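Polyphosphate kinase (Porphyromonas gingivalis, PDB 2O8R) probably catalyses the reversible transfer of the terminal phosphate of ATP onto a growing chain of inorganic polyphosphate, with magnesium as cofactor. Local coordinates at residues Y538-M543 with I648-N653; S598-F603 with R640-I645; Y556-S559 with E564-L567. The protein carries 3 engineered substitutions. All coordinates share one frame; numbering follows the deposited sequence.

Contact 1 of 3, residues Y538-M543 with I648-N653; sequences YMLLKM and IQLRDN
Lys542 and Gln649 supply the polar half of this contact between the strand 538-543 and the last turn of the helix 636-651. The ammonium group NZ of Lys542 donates a hydrogen bond of 2.8 Å to OE1 of Gln649. It arrives in the plane of the carbonyl, on a lone pair, with a C=O...N angle of 126°, while the two side chains cross at roughly a right angle. The lysine runs extended from the strand as far as CE and bends only at its last torsion (chi4 77°), which turns NZ onto the amide oxygen. Glu596 completes the group: its OE1 forms a salt bridge with NZ of Lys542 and accepts a hydrogen bond from NE2 of Gln649. Both ends of the amide are thus engaged, which fixes which way round it lies, and the buried lysine charge has a carboxylate beside it.

The apolar half centres on Leu650. Its CD1 meets Leu540 tip to tip, 3.7 Å from CD1 and 3.9 Å from CD2 of that residue, so one methyl rests against both branches of the other leucine. The same CD1 lies 3.9 Å from OH of Tyr538, a hydroxyl whose hydrogen-bond partner is Asp566 OD2 on the adjacent strand.

Tyr538, Leu540 and Lys542, every second residue of the strand, thus meet a helix packed on one face of the sheet, as in the layered alpha/beta fold of phospholipase D-like domains. The side chain of Lys542 lies about 6 Å from that of Arg570 and about 7 Å from that of His597, both predicted to bind ATP.

Contact 2 of 3, residues S598-F603 with R640-I645; sequences SRIWCF and REIIDI. With SO4 (sulfate ion), chain F.
Ile600 and Ile642 cross obliquely, methyl against methyl, where the strand 600-603 packs against the helix 636-651. With chi1 at -73°, Ile642 carries CG2 on the strand side. This methyl lies 3.7 Å from CG2 of Ile600 and 3.9 Å from CD1 of that residue, touching the tips of both branches. Two residues on, the bond from CA to CB of Cys602 is directed at the helix, and SG lies 4.3 Å from CG1 of Ile643. The corresponding bond of Ile643 is not aimed at the strand, and CG1 makes the approach. No hydrogen bond joins the two segments.

This is helix-on-sheet packing within the second C-terminal, phospholipase D-like domain; Trp601 turns to the other face, where Ile520 of the helix 516-532 and Trp618 receive it.

Arg599 presents a guanidinium edge to a sulfate ion, probably from the crystallisation liquor. NH1 and NH2 of Arg599 both donate to sulfate O4, at 2.9 and 2.8 Å. Both bonds are bent (136° and 143°). Asp617 holds NE of Arg599. His597, a predicted ATP ligand, also binds the sulfate, and Arg599 touches His439, the predicted phosphohistidine, so the site may resemble a phosphate position.

Contact 3 of 3, residues Y556-S559 with E564-L567; sequences YRAS and EIDL
With chi1 at -43°, Ile565 carries CG1 anti to its carbonyl carbon, and chi2 at 173° extends the chain to a CD1 methyl that reaches Ala558 on the helix 549-560. CB of Ala558, aimed at the strand, stands 4.2 Å from CD1 of Ile565. The same methyl approaches the helix backbone, lying 4.3 Å from N of Ser559. One end group of the isoleucine therefore meets both a short side chain and the main chain next to it. With only CB on Ala558, the methyl can come near the helix surface itself.

Only four residues separate the two segments. The helix 549-560 ends, the chain turns, and the strand 564-569 begins against the helix it has just left. This is the second half of a beta-alpha-beta crossover, strand 538-543, helix 549-560, strand 564-569, in which the two strands run parallel and the helix covers one face of the sheet. Backbone proximity follows from the tight turn: CA of Ser559 and CA of Glu564 are 6.1 Å apart.

The neighbours extend the same apolar layer. Met539 on the preceding strand touches both Ala558 and Ile565, Ile585 on the following strand packs on Ile565 and Ser559, and Ile524 of the helix 516-532 reaches Ala558. The next residue, Asp566, faces the other side of the sheet, where OD2 takes a salt bridge from NH2 of Arg586.

Between residues 556-559 and 564-567 no hydrogen bond is made. Contact rests on shape and the burial of methyl groups, a nondirectional chemistry that joins these residues through the hydrophobic layer shared with Met539 and Ile585.

How the contacts relate
All three contacts lie in the second C-terminal domain range and share one mixed sheet, where the strand 538-543 sits between 600-603, antiparallel, and 564-569, parallel. Contacts 1 and 2, centres about 8 Å apart, use successive parts of the helix 636-651; contact 3 is on the helix 549-560, its centre about 13 Å from that of contact 1 and about 17 Å from that of contact 2. The two helices cover opposite faces of the sheet. Along the chain contact 3 closes before contact 2 opens, and both are nested inside the span closed by contact 1. The domain is thus a three-layer alpha/beta/alpha sandwich, with predicted ATP-binding residues near contacts 1 and 2, and contact 3 away from them.

Contact 1 of 3, residues Y538-M543 with I648-N653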
loop_
_atom_site.group_PDB
_atom_site.type_symbol
_atom_site.label_atom_id
_atom_site.label_comp_id
_atom_site.label_asym_id
_atom_site.label_seq_id
_atom_site.Cartn_x
_atom_site.Cartn_y
_atom_site.Cartn_z
ATOM N N TYR A 538 -4.605 32.088 -36.728
ATOM C CA TYR A 538 -4.622 31.934 -35.273
ATOM C C TYR A 538 -4.416 30.493 -34.806
ATOM O O TYR A 538 -4.851 29.537 -35.470
ATOM C CB TYR A 538 -5.926 32.493 -34.702
ATOM C CG TYR A 538 -5.966 32.482 -33.204
ATOM C CD1 TYR A 538 -5.127 33.318 -32.464
ATOM C CD2 TYR A 538 -6.828 31.621 -32.518
ATOM C CE1 TYR A 538 -5.147 33.312 -31.087
ATOM C CE2 TYR A 538 -6.859 31.605 -31.135
ATOM C CZ TYR A 538 -6.014 32.449 -30.426
ATOM O OH TYR A 538 -6.050 32.444 -29.057
HETATM N N MSE A 539 -3.743 30.344 -33.663
HETATM C CA MSE A 539 -3.529 29.038 -33.025
HETATM C C MSE A 539 -3.705 29.168 -31.537
HETATM O O MSE A 539 -3.235 30.134 -30.926
HETATM C CB MSE A 539 -2.130 28.504 -33.307
HETATM C CG MSE A 539 -1.937 28.083 -34.740
HETATM SE SE MSE A 539 -0.260 27.185 -35.089
HETATM C CE MSE A 539 0.946 28.678 -35.146
ATOM N N LEU A 540 -4.386 28.190 -30.951
ATOM C CA LEU A 540 -4.525 28.125 -29.507
ATOM C C LEU A 540 -4.028 26.766 -29.076
ATOM O O LEU A 540 -4.623 25.747 -29.415
ATOM C CB LEU A 540 -5.978 28.364 -29.097
ATOM C CG LEU A 540 -6.380 28.517 -27.623
ATOM C CD1 LEU A 540 -5.266 29.012 -26.711
ATOM C CD2 LEU A 540 -7.580 29.427 -27.512
ATOM N N LEU A 541 -2.917 26.760 -28.343
ATOM C CA LEU A 541 -2.199 25.528 -28.036
ATOM C C LEU A 541 -1.933 25.377 -26.532
ATOM O O LEU A 541 -1.294 26.233 -25.921
ATOM C CB LEU A 541 -0.874 25.528 -28.773
ATOM C CG LEU A 541 -0.783 25.580 -30.287
ATOM C CD1 LEU A 541 0.684 25.714 -30.621
ATOM C CD2 LEU A 541 -1.366 24.320 -30.911
ATOM N N LYS A 542 -2.420 24.289 -25.938
ATOM C CA LYS A 542 -2.222 24.046 -24.509
ATOM C C LYS A 542 -1.535 22.719 -24.260
ATOM O O LYS A 542 -2.001 21.686 -24.725
ATOM C CB LYS A 542 -3.545 24.054 -23.776
ATOM C CG LYS A 542 -3.443 23.658 -22.314
ATOM C CD LYS A 542 -4.819 23.621 -21.657
ATOM C CE LYS A 542 -4.707 23.203 -20.237
ATOM N NZ LYS A 542 -4.230 24.369 -19.495
HETATM N N MSE A 543 -0.429 22.756 -23.526
HETATM C CA MSE A 543 0.260 21.536 -23.145
HETATM C C MSE A 543 1.108 21.676 -21.877
HETATM O O MSE A 543 1.281 22.769 -21.339
HETATM C CB MSE A 543 1.117 21.062 -24.286
HETATM C CG MSE A 543 2.235 22.004 -24.640
HETATM SE SE MSE A 543 2.732 21.740 -26.500
HETATM C CE MSE A 543 1.573 20.202 -26.929
ATOM N N ILE A 648 -11.860 30.893 -21.448
ATOM C CA ILE A 648 -11.872 31.108 -20.000
ATOM C C ILE A 648 -10.446 31.089 -19.432
ATOM O O ILE A 648 -10.076 31.971 -18.661
ATOM C CB ILE A 648 -12.739 30.089 -19.269
ATOM C CG1 ILE A 648 -14.166 30.149 -19.815
ATOM C CG2 ILE A 648 -12.697 30.352 -17.775
ATOM C CD1 ILE A 648 -15.169 29.315 -19.074
ATOM N N GLN A 649 -9.633 30.114 -19.833
ATOM C CA GLN A 649 -8.270 30.091 -19.326
ATOM C C GLN A 649 -7.498 31.355 -19.724
ATOM O O GLN A 649 -6.822 31.952 -18.886
ATOM C CB GLN A 649 -7.527 28.800 -19.701
ATOM C CG GLN A 649 -8.185 27.532 -19.162
ATOM C CD GLN A 649 -7.217 26.367 -19.004
ATOM O OE1 GLN A 649 -6.258 26.228 -19.766
ATOM N NE2 GLN A 649 -7.468 25.521 -18.009
ATOM N N LEU A 650 -7.635 31.791 -20.975
ATOM C CA LEU A 650 -6.897 32.975 -21.460
ATOM C C LEU A 650 -7.420 34.278 -20.884
ATOM O O LEU A 650 -6.787 35.320 -21.044
ATOM C CB LEU A 650 -6.920 33.066 -22.984
ATOM C CG LEU A 650 -6.062 32.061 -23.740
ATOM C CD1 LEU A 650 -6.341 32.258 -25.209
ATOM C CD2 LEU A 650 -4.564 32.220 -23.410
ATOM N N ARG A 651 -8.572 34.203 -20.218
ATOM C CA ARG A 651 -9.215 35.352 -19.596
ATOM C C ARG A 651 -8.843 35.451 -18.114
ATOM O O ARG A 651 -9.028 36.516 -17.504
ATOM C CB ARG A 651 -10.736 35.245 -19.760
ATOM C CG ARG A 651 -11.506 36.565 -19.726
ATOM C CD ARG A 651 -13.024 36.333 -19.817
ATOM N NE ARG A 651 -13.350 35.349 -20.851
ATOM C CZ ARG A 651 -14.458 34.614 -20.867
ATOM N NH1 ARG A 651 -15.363 34.750 -19.904
ATOM N NH2 ARG A 651 -14.661 33.737 -21.840
ATOM N N ASP A 652 -8.317 34.347 -17.551
ATOM C CA ASP A 652 -7.890 34.273 -16.140
ATOM C C ASP A 652 -6.987 35.418 -15.735
ATOM O O ASP A 652 -5.884 35.562 -16.268
ATOM C CB ASP A 652 -7.141 32.969 -15.852
ATOM C CG ASP A 652 -6.774 32.804 -14.359
ATOM O OD1 ASP A 652 -7.268 31.852 -13.742
ATOM O OD2 ASP A 652 -6.007 33.614 -13.789
ATOM N N ASN A 653 -7.447 36.214 -14.778
ATOM C CA ASN A 653 -6.612 37.265 -14.179
ATOM C C ASN A 653 -6.232 37.038 -12.715
ATOM O O ASN A 653 -5.791 37.983 -12.060
ATOM C CB ASN A 653 -7.297 38.629 -14.290
ATOM C CG ASN A 653 -8.762 38.584 -13.909
ATOM O OD1 ASN A 653 -9.213 37.678 -13.216
ATOM N ND2 ASN A 653 -9.517 39.566 -14.366
#

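Contact 2 of 3, residues S598-F603 with R640-I645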
loop_
_atom_site.group_PDB
_atom_site.type_symbol
_atom_site.label_atom_id
_atom_site.label_comp_id
_atom_site.label_asym_id
_atom_site.label_seq_id
_atom_site.Cartn_x
_atom_site.Cartn_y
_atom_site.Cartn_z
ATOM N N SER A 598 -4.237 18.882 -19.401
ATOM C CA SER A 598 -4.782 18.743 -20.753
ATOM C C SER A 598 -3.746 19.115 -21.804
ATOM O O SER A 598 -2.914 20.018 -21.601
ATOM C CB SER A 598 -6.016 19.631 -20.939
ATOM O OG SER A 598 -7.120 19.137 -20.212
ATOM N N ARG A 599 -3.793 18.402 -22.922
ATOM C CA ARG A 599 -3.043 18.788 -24.112
ATOM C C ARG A 599 -4.034 18.954 -25.251
ATOM O O ARG A 599 -4.662 17.983 -25.691
ATOM C CB ARG A 599 -1.987 17.743 -24.445
ATOM C CG ARG A 599 -1.069 17.425 -23.284
ATOM C CD ARG A 599 -0.642 15.989 -23.326
ATOM N NE ARG A 599 0.462 15.756 -22.412
ATOM C CZ ARG A 599 0.473 14.833 -21.457
ATOM N NH1 ARG A 599 -0.561 14.024 -21.296
ATOM N NH2 ARG A 599 1.537 14.712 -20.671
ATOM N N ILE A 600 -4.198 20.192 -25.709
ATOM C CA ILE A 600 -5.250 20.532 -26.669
ATOM C C ILE A 600 -4.729 21.481 -27.746
ATOM O O ILE A 600 -3.990 22.416 -27.440
ATOM C CB ILE A 600 -6.456 21.184 -25.956
ATOM C CG1 ILE A 600 -7.187 20.151 -25.091
ATOM C CG2 ILE A 600 -7.405 21.822 -26.973
ATOM C CD1 ILE A 600 -8.366 20.706 -24.281
ATOM N N TRP A 601 -5.098 21.237 -29.001
ATOM C CA TRP A 601 -4.659 22.104 -30.100
ATOM C C TRP A 601 -5.851 22.648 -30.881
ATOM O O TRP A 601 -6.731 21.891 -31.286
ATOM C CB TRP A 601 -3.716 21.381 -31.078
ATOM C CG TRP A 601 -2.718 20.408 -30.493
ATOM C CD1 TRP A 601 -2.068 20.496 -29.283
ATOM C CD2 TRP A 601 -2.215 19.223 -31.128
ATOM N NE1 TRP A 601 -1.215 19.428 -29.124
ATOM C CE2 TRP A 601 -1.289 18.630 -30.236
ATOM C CE3 TRP A 601 -2.466 18.599 -32.356
ATOM C CZ2 TRP A 601 -0.628 17.444 -30.529
ATOM C CZ3 TRP A 601 -1.791 17.416 -32.655
ATOM C CH2 TRP A 601 -0.885 16.857 -31.747
ATOM N N CYS A 602 -5.862 23.962 -31.090
ATOM C CA CYS A 602 -6.879 24.630 -31.892
ATOM C C CYS A 602 -6.251 25.411 -33.018
ATOM O O CYS A 602 -5.474 26.338 -32.788
ATOM C CB CYS A 602 -7.683 25.597 -31.040
ATOM S SG CYS A 602 -8.382 24.796 -29.638
ATOM N N PHE A 603 -6.596 25.040 -34.237
ATOM C CA PHE A 603 -6.166 25.799 -35.406
ATOM C C PHE A 603 -7.361 26.516 -36.029
ATOM O O PHE A 603 -8.360 25.878 -36.381
ATOM C CB PHE A 603 -5.501 24.876 -36.418
ATOM C CG PHE A 603 -4.294 24.140 -35.877
ATOM C CD1 PHE A 603 -3.013 24.615 -36.119
ATOM C CD2 PHE A 603 -4.440 22.959 -35.147
ATOM C CE1 PHE A 603 -1.900 23.936 -35.640
ATOM C CE2 PHE A 603 -3.334 22.280 -34.671
ATOM C CZ PHE A 603 -2.061 22.771 -34.915
ATOM N N ARG A 640 -16.766 23.672 -29.817
ATOM C CA ARG A 640 -17.116 25.005 -29.351
ATOM C C ARG A 640 -16.868 25.104 -27.854
ATOM O O ARG A 640 -16.385 26.129 -27.363
ATOM C CB ARG A 640 -18.580 25.327 -29.721
ATOM C CG ARG A 640 -19.217 26.586 -29.098
ATOM C CD ARG A 640 -18.367 27.861 -29.236
ATOM N NE ARG A 640 -17.667 27.956 -30.516
ATOM C CZ ARG A 640 -16.575 28.690 -30.717
ATOM N NH1 ARG A 640 -16.046 29.401 -29.718
ATOM N NH2 ARG A 640 -16.005 28.709 -31.920
ATOM N N GLU A 641 -17.174 24.025 -27.139
ATOM C CA GLU A 641 -17.019 24.000 -25.691
ATOM C C GLU A 641 -15.548 24.125 -25.298
ATOM O O GLU A 641 -15.215 24.902 -24.407
ATOM C CB GLU A 641 -17.633 22.729 -25.118
ATOM C CG GLU A 641 -17.681 22.652 -23.598
ATOM C CD GLU A 641 -18.315 21.352 -23.122
ATOM O OE1 GLU A 641 -17.874 20.270 -23.556
ATOM O OE2 GLU A 641 -19.268 21.405 -22.324
ATOM N N ILE A 642 -14.679 23.378 -25.979
ATOM C CA ILE A 642 -13.248 23.363 -25.669
ATOM C C ILE A 642 -12.667 24.758 -25.817
ATOM O O ILE A 642 -11.924 25.242 -24.953
ATOM C CB ILE A 642 -12.500 22.371 -26.570
ATOM C CG1 ILE A 642 -12.812 20.945 -26.131
ATOM C CG2 ILE A 642 -11.005 22.586 -26.504
ATOM C CD1 ILE A 642 -12.368 19.901 -27.128
ATOM N N ILE A 643 -13.045 25.415 -26.904
ATOM C CA ILE A 643 -12.618 26.778 -27.150
ATOM C C ILE A 643 -13.169 27.710 -26.084
ATOM O O ILE A 643 -12.441 28.566 -25.578
ATOM C CB ILE A 643 -12.995 27.235 -28.569
ATOM C CG1 ILE A 643 -12.408 26.238 -29.569
ATOM C CG2 ILE A 643 -12.429 28.593 -28.851
ATOM C CD1 ILE A 643 -12.684 26.548 -30.988
ATOM N N ASP A 644 -14.436 27.529 -25.715
ATOM C CA ASP A 644 -15.015 28.335 -24.645
ATOM C C ASP A 644 -14.110 28.242 -23.418
ATOM O O ASP A 644 -13.682 29.262 -22.871
ATOM C CB ASP A 644 -16.409 27.829 -24.289
ATOM C CG ASP A 644 -17.478 28.308 -25.245
ATOM O OD1 ASP A 644 -17.262 29.309 -25.958
ATOM O OD2 ASP A 644 -18.554 27.684 -25.271
ATOM N N ILE A 645 -13.802 27.000 -23.036
ATOM C CA ILE A 645 -12.985 26.675 -21.876
ATOM C C ILE A 645 -11.595 27.299 -21.974
ATOM O O ILE A 645 -11.154 28.015 -21.060
ATOM C CB ILE A 645 -12.908 25.142 -21.689
ATOM C CG1 ILE A 645 -14.233 24.616 -21.132
ATOM C CG2 ILE A 645 -11.761 24.749 -20.765
ATOM C CD1 ILE A 645 -14.505 23.183 -21.484
HETATM S S SO4 F . 1.780 11.929 -18.346
HETATM O O1 SO4 F . 1.225 12.581 -17.162
HETATM O O2 SO4 F . 3.183 12.342 -18.506
HETATM O O3 SO4 F . 1.707 10.479 -18.180
HETATM O O4 SO4 F . 0.966 12.260 -19.512
#

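Contact 3 of 3, residues Y556-S559 with E564-L567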
loop_
_atom_site.group_PDB
_atom_site.type_symbol
_atom_site.label_atom_id
_atom_site.label_comp_id
_atom_site.label_asym_id
_atom_site.label_seq_id
_atom_site.Cartn_x
_atom_site.Cartn_y
_atom_site.Cartn_z
ATOM N N TYR A 556 7.931 29.951 -34.445
ATOM C CA TYR A 556 8.637 31.206 -34.688
ATOM C C TYR A 556 8.407 31.702 -36.115
ATOM O O TYR A 556 8.152 32.894 -36.337
ATOM C CB TYR A 556 10.132 31.022 -34.489
ATOM C CG TYR A 556 10.608 30.998 -33.055
ATOM C CD1 TYR A 556 10.118 31.904 -32.117
ATOM C CD2 TYR A 556 11.587 30.089 -32.643
ATOM C CE1 TYR A 556 10.578 31.891 -30.802
ATOM C CE2 TYR A 556 12.059 30.084 -31.343
ATOM C CZ TYR A 556 11.547 30.978 -30.432
ATOM O OH TYR A 556 12.010 30.951 -29.149
ATOM N N ARG A 557 8.500 30.785 -37.077
ATOM C CA ARG A 557 8.219 31.126 -38.462
ATOM C C ARG A 557 6.757 31.516 -38.679
ATOM O O ARG A 557 6.470 32.399 -39.488
ATOM C CB ARG A 557 8.602 29.994 -39.406
ATOM C CG ARG A 557 10.100 29.758 -39.567
ATOM C CD ARG A 557 10.364 28.497 -40.389
ATOM N NE ARG A 557 9.276 28.269 -41.341
ATOM C CZ ARG A 557 8.524 27.168 -41.404
ATOM N NH1 ARG A 557 8.744 26.138 -40.588
ATOM N NH2 ARG A 557 7.555 27.098 -42.306
ATOM N N ALA A 558 5.842 30.873 -37.960
ATOM C CA ALA A 558 4.430 31.233 -38.056
ATOM C C ALA A 558 4.227 32.640 -37.519
ATOM O O ALA A 558 3.538 33.446 -38.132
ATOM C CB ALA A 558 3.566 30.238 -37.312
ATOM N N SER A 559 4.864 32.943 -36.392
ATOM C CA SER A 559 4.811 34.283 -35.809
ATOM C C SER A 559 5.327 35.323 -36.801
ATOM O O SER A 559 4.608 36.270 -37.153
ATOM C CB SER A 559 5.633 34.334 -34.521
ATOM O OG SER A 559 5.570 35.615 -33.921
ATOM N N GLU A 564 -0.812 34.632 -35.392
ATOM C CA GLU A 564 -0.921 34.887 -33.949
ATOM C C GLU A 564 -1.053 33.593 -33.140
ATOM O O GLU A 564 -1.836 32.697 -33.490
ATOM C CB GLU A 564 -2.144 35.737 -33.660
ATOM C CG GLU A 564 -2.035 37.183 -34.047
ATOM C CD GLU A 564 -3.116 38.021 -33.388
ATOM O OE1 GLU A 564 -4.056 37.438 -32.789
ATOM O OE2 GLU A 564 -3.015 39.265 -33.459
ATOM N N ILE A 565 -0.299 33.505 -32.047
ATOM C CA ILE A 565 -0.254 32.282 -31.251
ATOM C C ILE A 565 -0.453 32.495 -29.735
ATOM O O ILE A 565 0.285 33.257 -29.094
ATOM C CB ILE A 565 1.068 31.495 -31.489
ATOM C CG1 ILE A 565 1.441 31.461 -32.978
ATOM C CG2 ILE A 565 0.944 30.082 -30.940
ATOM C CD1 ILE A 565 2.797 30.856 -33.274
ATOM N N ASP A 566 -1.452 31.810 -29.176
ATOM C CA ASP A 566 -1.586 31.680 -27.728
ATOM C C ASP A 566 -1.128 30.303 -27.248
ATOM O O ASP A 566 -1.717 29.280 -27.606
ATOM C CB ASP A 566 -3.029 31.898 -27.305
ATOM C CG ASP A 566 -3.301 33.309 -26.869
ATOM O OD1 ASP A 566 -2.556 33.842 -26.021
ATOM O OD2 ASP A 566 -4.282 33.888 -27.368
ATOM N N LEU A 567 -0.075 30.294 -26.439
ATOM C CA LEU A 567 0.428 29.088 -25.808
ATOM C C LEU A 567 0.032 29.089 -24.353
ATOM O O LEU A 567 0.279 30.061 -23.647
ATOM C CB LEU A 567 1.950 29.035 -25.873
ATOM C CG LEU A 567 2.578 28.693 -27.223
ATOM C CD1 LEU A 567 4.076 28.899 -27.169
ATOM C CD2 LEU A 567 2.263 27.263 -27.604
#